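Local structure of putative acyl-CoA dehydrogenase (5JSC) at residues D87-C92 and L324-E329. The protein is a putative acyl-CoA dehydrogenase, a member of the flavoprotein family of that name, and carries flavin-adenine dinucleotide in a tetrameric assembly. Residues are numbered along the deposited sequence; the frame is centred on the assembly and turned at random.
With SO4 (sulfate ion), chain Q.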
loop_
_atom_site.group_PDB
_atom_site.type_symbol
_atom_site.label_atom_id
_atom_site.label_comp_id
_atom_site.label_asym_id
_atom_site.label_seq_id
_atom_site.Cartn_x
_atom_site.Cartn_y
_atom_site.Cartn_z
ATOM N N ASP C 87 7.709 6.832 34.597
ATOM C CA ASP C 87 7.385 7.926 33.681
ATOM C C ASP C 87 7.527 7.392 32.259
ATOM O O ASP C 87 8.640 7.285 31.737
ATOM C CB ASP C 87 8.313 9.109 33.961
ATOM C CG ASP C 87 8.007 10.346 33.125
ATOM O OD1 ASP C 87 7.369 10.248 32.061
ATOM O OD2 ASP C 87 8.441 11.447 33.544
ATOM N N THR C 88 6.387 7.042 31.638
ATOM C CA THR C 88 6.406 6.436 30.310
ATOM C C THR C 88 6.972 7.395 29.278
ATOM O O THR C 88 7.715 6.986 28.381
ATOM C CB THR C 88 4.991 6.015 29.887
ATOM O OG1 THR C 88 4.280 5.497 31.016
ATOM C CG2 THR C 88 5.060 4.943 28.813
ATOM N N ARG C 89 6.624 8.676 29.382
ATOM C CA ARG C 89 7.167 9.652 28.442
ATOM C C ARG C 89 8.686 9.719 28.541
ATOM O O ARG C 89 9.385 9.814 27.520
ATOM C CB ARG C 89 6.544 11.023 28.697
ATOM C CG ARG C 89 5.070 11.086 28.279
ATOM C CD ARG C 89 4.359 12.319 28.814
ATOM N NE ARG C 89 4.109 12.193 30.244
ATOM C CZ ARG C 89 3.551 13.137 30.990
ATOM N NH1 ARG C 89 3.197 14.292 30.438
ATOM N NH2 ARG C 89 3.350 12.931 32.288
ATOM N N ALA C 90 9.218 9.669 29.762
ATOM C CA ALA C 90 10.665 9.685 29.933
ATOM C C ALA C 90 11.312 8.440 29.339
ATOM O O ALA C 90 12.296 8.542 28.594
ATOM C CB ALA C 90 11.017 9.828 31.413
ATOM N N VAL C 91 10.779 7.250 29.653
ATOM C CA VAL C 91 11.358 6.024 29.100
ATOM C C VAL C 91 11.334 6.061 27.574
ATOM O O VAL C 91 12.306 5.671 26.908
ATOM C CB VAL C 91 10.629 4.781 29.640
ATOM C CG1 VAL C 91 11.119 3.528 28.904
ATOM C CG2 VAL C 91 10.869 4.635 31.141
ATOM N N CYS C 92 10.238 6.563 27.002
ATOM C CA CYS C 92 10.136 6.652 25.549
ATOM C C CYS C 92 11.155 7.631 24.969
ATOM O O CYS C 92 11.803 7.330 23.959
ATOM C CB CYS C 92 8.713 7.043 25.154
ATOM S SG CYS C 92 7.549 5.672 25.334
ATOM N N LEU C 324 -0.973 9.122 28.057
ATOM C CA LEU C 324 -2.173 8.519 28.625
ATOM C C LEU C 324 -1.831 7.572 29.770
ATOM O O LEU C 324 -2.482 7.602 30.828
ATOM C CB LEU C 324 -2.954 7.798 27.526
ATOM C CG LEU C 324 -4.265 7.140 27.955
ATOM C CD1 LEU C 324 -5.183 8.138 28.669
ATOM C CD2 LEU C 324 -4.957 6.524 26.731
ATOM N N ARG C 325 -0.812 6.729 29.591
ATOM C CA ARG C 325 -0.407 5.853 30.684
ATOM C C ARG C 325 0.046 6.668 31.887
ATOM O O ARG C 325 -0.211 6.285 33.041
ATOM C CB ARG C 325 0.709 4.908 30.234
ATOM C CG ARG C 325 0.937 3.796 31.234
ATOM C CD ARG C 325 2.202 2.963 31.013
ATOM N NE ARG C 325 2.403 2.181 32.222
ATOM C CZ ARG C 325 3.212 2.505 33.226
ATOM N NH1 ARG C 325 3.996 3.566 33.155
ATOM N NH2 ARG C 325 3.273 1.725 34.289
ATOM N N ASP C 326 0.674 7.816 31.638
ATOM C CA ASP C 326 1.134 8.695 32.709
ATOM C C ASP C 326 0.004 9.473 33.375
ATOM O O ASP C 326 0.266 10.213 34.338
ATOM C CB ASP C 326 2.197 9.655 32.166
ATOM C CG ASP C 326 3.504 8.947 31.843
ATOM O OD1 ASP C 326 3.706 7.805 32.320
ATOM O OD2 ASP C 326 4.348 9.529 31.133
ATOM N N GLN C 327 -1.232 9.337 32.895
ATOM C CA GLN C 327 -2.400 9.801 33.631
ATOM C C GLN C 327 -2.930 8.730 34.570
ATOM O O GLN C 327 -3.916 8.969 35.287
ATOM C CB GLN C 327 -3.517 10.235 32.671
ATOM C CG GLN C 327 -3.070 11.200 31.579
ATOM C CD GLN C 327 -2.361 12.414 32.140
ATOM O OE1 GLN C 327 -2.953 13.217 32.871
ATOM N NE2 GLN C 327 -1.082 12.553 31.807
ATOM N N GLY C 328 -2.294 7.561 34.585
ATOM C CA GLY C 328 -2.764 6.444 35.373
ATOM C C GLY C 328 -3.751 5.552 34.662
ATOM O O GLY C 328 -4.439 4.767 35.319
ATOM N N GLU C 329 -3.854 5.650 33.343
ATOM C CA GLU C 329 -4.841 4.896 32.590
ATOM C C GLU C 329 -4.208 3.677 31.935
ATOM O O GLU C 329 -3.015 3.662 31.621
ATOM C CB GLU C 329 -5.494 5.774 31.522
ATOM C CG GLU C 329 -6.272 6.926 32.118
ATOM C CD GLU C 329 -7.519 6.451 32.829
ATOM O OE1 GLU C 329 -8.310 5.714 32.206
ATOM O OE2 GLU C 329 -7.700 6.800 34.013
HETATM S S SO4 Q . 1.254 15.603 33.375
HETATM O O1 SO4 Q . 0.790 16.756 34.139
HETATM O O2 SO4 Q . 2.320 14.928 34.114
HETATM O O3 SO4 Q . 0.149 14.672 33.174
HETATM O O4 SO4 Q . 1.754 16.045 32.075
#
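Asp326 points its carboxylate at the N-terminus of helix 88-101, where both oxygens take backbone N-H groups of the first turn and each takes a side-chain donor as well. OD1 of Asp326 accepts Thr88 N at 2.9 Å through its syn lone pair, while Thr88 OG1, at 2.7 Å, donates to the same oxygen from above the carboxylate plane. OD2 of Asp326 receives Arg89 N at 3.0 Å on its syn side and Arg89 NE at 2.8 Å on the anti lone pair, the latter forming a salt bridge. Four bonds therefore grip one carboxylate. The bend of Arg89 at chi3 (-74°) turns NE back to this oxygen, which lies near the guanidinium plane although guanidinium and carboxylate are 46° apart. The outer edge of the same guanidinium holds a sulfate, probably from the crystallisation liquor, through NH1 and NH2; Gln327 NE2 reaches the ion from the other segment. Thr88 OG1 is also an acceptor: Arg325, extended from CG to NE, brings NH1 to within 2.9 Å of it, with the hydroxyl almost exactly in the guanidinium plane. The helix has its own N-cap, Asp87, whose OD1 accepts Ala90 N; this oxygen lies 3.2 Å from Asp326 OD2, with the carboxylate planes 83° apart. Arg29 forms a salt bridge with Asp87 OD2, probably easing that closeness of like charge. The contact joins the N-terminal helical domain to the end of helix 298-325 in the C-terminal helical domain, where a Schellman motif at Gly328 closes the helix. Four donors, the positive end of the helix and Arg89 probably keep Asp326 charged despite the neighbouring Asp87 carboxylate.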